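Local structure of pyridoxamine 5-phosphate-dependent dehydrase (Escherichia coli, 3B8X) at residues B[113-125]-B[136-150]. The protein removes the C3'-hydroxyl group from GDP-4-keto-6-deoxy-D-mannose by a combined transamination and deoxygenation, a step in the biosynthesis of L-colitose for the O-antigen. The protein carries 1 engineered substitution. Sequence-based numbering, arbitrary orientation.
Sequences TLNIDIESLKEAV and NLLGNPNNFDEINKI
Ile150 lays its CD1 over the first turn and a half of helix 118-124, with Leu121 CG 3.7 Å from that methyl. CG1 lies anti to the carbonyl carbon (chi1 -62°), and the extended chi2 carries CD1 in between Ile118, Leu121 and Lys122. This is two-helix packing on the large mixed sheet of a DegT/DnrJ/EryC1 aminotransferase. Helices 118-124 and 144-150 run nearly parallel, at 14°, joined through strand 129-135. Farther along, Val125 CG2 meets Ile150 CG2. Ile118 crosses Ile147 at about a right angle, its CD1 3.9 Å from CG1 of Ile147. Leu121 and Ile147 also rest on strand 129-135.

The loops before the helices are held by polar contacts. Buried Asn115 uses both ends of its amide. Its OD1 accepts from Leu137 N at 2.8 Å, on a lone pair. Its ND2 donates to Asn140 O, meeting that oxygen from above the carbonyl plane. Water 2 joins Ile116 O to Asn142 OD1. The Asn140 amide is also fixed from outside, by Thr298 N at OD1 and Gln296 O at ND2. The same ND2 donates to Thr113 O at 3.1 Å, on a lone pair in the carbonyl plane.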
# COMPACT_ATOMS: atom_id res chain seq x y z
N THR B 113 -13.41 -20.36 -21.13
CA THR B 113 -12.62 -20.41 -19.90
C THR B 113 -12.54 -19.11 -19.11
O THR B 113 -12.24 -19.14 -17.90
CB THR B 113 -11.20 -20.79 -20.15
OG1 THR B 113 -10.57 -19.75 -20.89
CG2 THR B 113 -11.15 -22.09 -20.90
N LEU B 114 -12.78 -17.99 -19.81
CA LEU B 114 -12.69 -16.62 -19.29
C LEU B 114 -11.26 -16.20 -19.16
O LEU B 114 -11.00 -15.05 -18.81
CB LEU B 114 -13.39 -16.41 -17.94
CG LEU B 114 -14.88 -16.83 -17.87
CD1 LEU B 114 -15.44 -16.34 -16.54
CD2 LEU B 114 -15.66 -16.30 -19.08
N ASN B 115 -10.35 -17.11 -19.48
CA ASN B 115 -8.90 -16.80 -19.43
C ASN B 115 -8.37 -16.38 -20.81
O ASN B 115 -9.14 -16.39 -21.80
CB ASN B 115 -8.11 -17.97 -18.83
CG ASN B 115 -8.37 -18.13 -17.34
OD1 ASN B 115 -8.67 -17.17 -16.64
ND2 ASN B 115 -8.28 -19.35 -16.86
N ILE B 116 -7.12 -15.90 -20.85
CA ILE B 116 -6.50 -15.40 -22.08
C ILE B 116 -6.65 -16.45 -23.21
O ILE B 116 -6.52 -17.64 -22.97
CB ILE B 116 -5.01 -15.12 -21.85
CG1 ILE B 116 -4.41 -14.29 -23.02
CG2 ILE B 116 -4.31 -16.41 -21.66
CD1 ILE B 116 -3.14 -13.53 -22.69
N ASP B 117 -7.01 -15.99 -24.39
CA ASP B 117 -7.21 -16.89 -25.48
C ASP B 117 -5.90 -17.48 -25.89
O ASP B 117 -4.98 -16.78 -26.30
CB ASP B 117 -7.83 -16.17 -26.65
CG ASP B 117 -8.20 -17.12 -27.72
OD1 ASP B 117 -8.94 -18.06 -27.41
OD2 ASP B 117 -7.66 -17.01 -28.82
N ILE B 118 -5.78 -18.79 -25.79
CA ILE B 118 -4.53 -19.41 -26.14
C ILE B 118 -4.07 -19.14 -27.56
O ILE B 118 -2.94 -18.68 -27.81
CB ILE B 118 -4.60 -20.87 -25.87
CG1 ILE B 118 -4.76 -21.03 -24.37
CG2 ILE B 118 -3.37 -21.58 -26.48
CD1 ILE B 118 -3.49 -20.72 -23.59
N GLU B 119 -4.94 -19.44 -28.51
CA GLU B 119 -4.56 -19.17 -29.87
C GLU B 119 -4.13 -17.72 -30.02
O GLU B 119 -3.11 -17.43 -30.63
CB GLU B 119 -5.68 -19.50 -30.84
CG GLU B 119 -5.71 -20.98 -31.14
CD GLU B 119 -4.33 -21.56 -31.43
OE1 GLU B 119 -3.74 -21.16 -32.46
OE2 GLU B 119 -3.84 -22.42 -30.65
N SER B 120 -4.91 -16.79 -29.47
CA SER B 120 -4.52 -15.38 -29.62
C SER B 120 -3.20 -15.10 -28.92
O SER B 120 -2.45 -14.18 -29.29
CB SER B 120 -5.57 -14.45 -29.04
OG SER B 120 -6.83 -14.62 -29.68
N LEU B 121 -2.93 -15.90 -27.90
CA LEU B 121 -1.72 -15.64 -27.16
C LEU B 121 -0.56 -16.04 -28.06
O LEU B 121 0.44 -15.31 -28.18
CB LEU B 121 -1.75 -16.39 -25.82
CG LEU B 121 -0.41 -16.37 -25.05
CD1 LEU B 121 0.14 -14.97 -24.78
CD2 LEU B 121 -0.42 -17.23 -23.80
N LYS B 122 -0.71 -17.18 -28.73
CA LYS B 122 0.34 -17.69 -29.61
C LYS B 122 0.70 -16.66 -30.71
O LYS B 122 1.88 -16.47 -31.06
CB LYS B 122 -0.15 -19.01 -30.21
CG LYS B 122 0.93 -19.95 -30.73
CD LYS B 122 0.42 -20.82 -31.93
CE LYS B 122 0.08 -22.26 -31.48
NZ LYS B 122 -0.76 -23.05 -32.43
N GLU B 123 -0.31 -15.98 -31.23
CA GLU B 123 -0.15 -14.98 -32.29
C GLU B 123 0.58 -13.73 -31.79
O GLU B 123 1.38 -13.08 -32.49
CB GLU B 123 -1.54 -14.50 -32.69
CG GLU B 123 -1.90 -14.40 -34.18
CD GLU B 123 -3.27 -13.72 -34.41
OE1 GLU B 123 -4.26 -14.01 -33.68
OE2 GLU B 123 -3.35 -12.88 -35.35
N ALA B 124 0.22 -13.36 -30.57
CA ALA B 124 0.73 -12.15 -29.94
C ALA B 124 2.20 -12.14 -29.50
O ALA B 124 2.82 -11.07 -29.40
CB ALA B 124 -0.15 -11.81 -28.74
N VAL B 125 2.72 -13.31 -29.16
CA VAL B 125 4.06 -13.40 -28.63
C VAL B 125 5.10 -13.13 -29.72
O VAL B 125 5.21 -13.89 -30.67
CB VAL B 125 4.28 -14.80 -28.00
CG1 VAL B 125 5.74 -14.96 -27.63
CG2 VAL B 125 3.40 -14.96 -26.78
N ASN B 136 -5.47 -16.08 -13.49
CA ASN B 136 -6.36 -17.25 -13.39
C ASN B 136 -7.71 -16.73 -12.93
O ASN B 136 -7.91 -16.43 -11.75
CB ASN B 136 -5.80 -18.31 -12.42
CG ASN B 136 -4.43 -18.79 -12.85
OD1 ASN B 136 -4.25 -19.23 -14.01
ND2 ASN B 136 -3.43 -18.61 -11.97
N LEU B 137 -8.62 -16.56 -13.89
CA LEU B 137 -9.88 -15.93 -13.61
C LEU B 137 -10.93 -16.75 -12.89
O LEU B 137 -11.26 -17.87 -13.28
CB LEU B 137 -10.47 -15.25 -14.87
CG LEU B 137 -11.22 -13.93 -14.60
CD1 LEU B 137 -10.23 -12.76 -14.44
CD2 LEU B 137 -12.20 -13.62 -15.73
N LEU B 138 -11.46 -16.13 -11.86
CA LEU B 138 -12.59 -16.66 -11.11
C LEU B 138 -12.34 -18.04 -10.54
O LEU B 138 -13.29 -18.78 -10.28
CB LEU B 138 -13.82 -16.72 -12.01
CG LEU B 138 -15.00 -15.90 -11.53
CD1 LEU B 138 -14.56 -14.47 -11.22
CD2 LEU B 138 -16.12 -15.97 -12.57
N GLY B 139 -11.09 -18.41 -10.38
CA GLY B 139 -10.88 -19.73 -9.81
C GLY B 139 -10.25 -20.66 -10.86
O GLY B 139 -9.70 -21.72 -10.52
N ASN B 140 -10.41 -20.26 -12.11
CA ASN B 140 -9.96 -21.10 -13.20
C ASN B 140 -8.51 -20.87 -13.58
O ASN B 140 -8.19 -19.80 -14.12
CB ASN B 140 -10.83 -20.80 -14.42
CG ASN B 140 -11.10 -22.03 -15.29
OD1 ASN B 140 -11.01 -23.18 -14.82
ND2 ASN B 140 -11.47 -21.78 -16.56
N PRO B 141 -7.66 -21.89 -13.40
CA PRO B 141 -6.25 -21.72 -13.81
C PRO B 141 -6.12 -21.71 -15.34
O PRO B 141 -6.93 -22.31 -16.08
CB PRO B 141 -5.58 -23.01 -13.30
CG PRO B 141 -6.66 -24.06 -13.26
CD PRO B 141 -8.00 -23.30 -13.12
N ASN B 142 -5.06 -21.07 -15.80
CA ASN B 142 -4.75 -21.07 -17.23
C ASN B 142 -4.23 -22.45 -17.59
O ASN B 142 -3.83 -23.21 -16.71
CB ASN B 142 -3.64 -20.07 -17.50
CG ASN B 142 -4.14 -18.69 -17.55
OD1 ASN B 142 -4.48 -18.23 -18.65
ND2 ASN B 142 -4.40 -18.07 -16.37
N ASN B 143 -4.18 -22.77 -18.88
CA ASN B 143 -3.58 -24.03 -19.22
C ASN B 143 -2.12 -23.76 -19.40
O ASN B 143 -1.69 -23.29 -20.45
CB ASN B 143 -4.21 -24.69 -20.45
CG ASN B 143 -3.44 -25.92 -20.86
OD1 ASN B 143 -2.26 -26.03 -20.58
ND2 ASN B 143 -4.11 -26.88 -21.51
N PHE B 144 -1.36 -23.99 -18.34
CA PHE B 144 0.06 -23.68 -18.32
C PHE B 144 0.93 -24.47 -19.28
O PHE B 144 1.95 -23.99 -19.73
CB PHE B 144 0.60 -23.59 -16.89
CG PHE B 144 0.06 -22.39 -16.15
CD1 PHE B 144 -0.94 -22.52 -15.20
CD2 PHE B 144 0.52 -21.12 -16.48
CE1 PHE B 144 -1.48 -21.37 -14.56
CE2 PHE B 144 0.03 -19.99 -15.83
CZ PHE B 144 -0.98 -20.11 -14.90
N ASP B 145 0.45 -25.65 -19.67
CA ASP B 145 1.15 -26.46 -20.67
C ASP B 145 1.12 -25.69 -21.98
O ASP B 145 2.15 -25.42 -22.60
CB ASP B 145 0.40 -27.77 -20.88
CG ASP B 145 0.67 -28.79 -19.79
OD1 ASP B 145 1.64 -28.60 -19.02
OD2 ASP B 145 -0.09 -29.77 -19.68
N GLU B 146 -0.09 -25.34 -22.41
CA GLU B 146 -0.18 -24.61 -23.66
C GLU B 146 0.65 -23.34 -23.59
O GLU B 146 1.28 -22.93 -24.57
CB GLU B 146 -1.64 -24.21 -23.95
CG GLU B 146 -2.60 -25.38 -24.12
CD GLU B 146 -2.11 -26.40 -25.13
OE1 GLU B 146 -2.83 -26.62 -26.13
OE2 GLU B 146 -1.03 -26.99 -24.91
N ILE B 147 0.56 -22.67 -22.44
CA ILE B 147 1.26 -21.41 -22.27
C ILE B 147 2.76 -21.58 -22.32
O ILE B 147 3.48 -20.83 -22.99
CB ILE B 147 0.86 -20.73 -20.96
CG1 ILE B 147 -0.53 -20.15 -21.14
CG2 ILE B 147 1.86 -19.64 -20.61
CD1 ILE B 147 -1.02 -19.46 -19.98
N ASN B 148 3.25 -22.59 -21.61
CA ASN B 148 4.67 -22.85 -21.62
C ASN B 148 5.19 -23.27 -22.99
O ASN B 148 6.32 -22.93 -23.37
CB ASN B 148 5.01 -23.86 -20.53
CG ASN B 148 5.21 -23.20 -19.19
OD1 ASN B 148 5.76 -22.10 -19.12
ND2 ASN B 148 4.72 -23.83 -18.12
N LYS B 149 4.35 -23.96 -23.76
CA LYS B 149 4.72 -24.37 -25.12
C LYS B 149 4.96 -23.12 -25.95
O LYS B 149 5.96 -23.00 -26.66
CB LYS B 149 3.58 -25.15 -25.77
CG LYS B 149 3.41 -26.54 -25.23
CD LYS B 149 2.52 -27.37 -26.14
CE LYS B 149 3.09 -28.78 -26.35
NZ LYS B 149 3.11 -29.59 -25.09
N ILE B 150 4.00 -22.20 -25.88
CA ILE B 150 4.09 -20.93 -26.58
C ILE B 150 5.42 -20.22 -26.25
O ILE B 150 6.11 -19.74 -27.16
CB ILE B 150 2.87 -20.01 -26.26
CG1 ILE B 150 1.55 -20.66 -26.70
CG2 ILE B 150 3.00 -18.66 -27.00
CD1 ILE B 150 0.32 -19.68 -26.55
O HOH W 1 -8.09 -21.96 -18.65
O HOH W 2 -5.28 -19.28 -21.11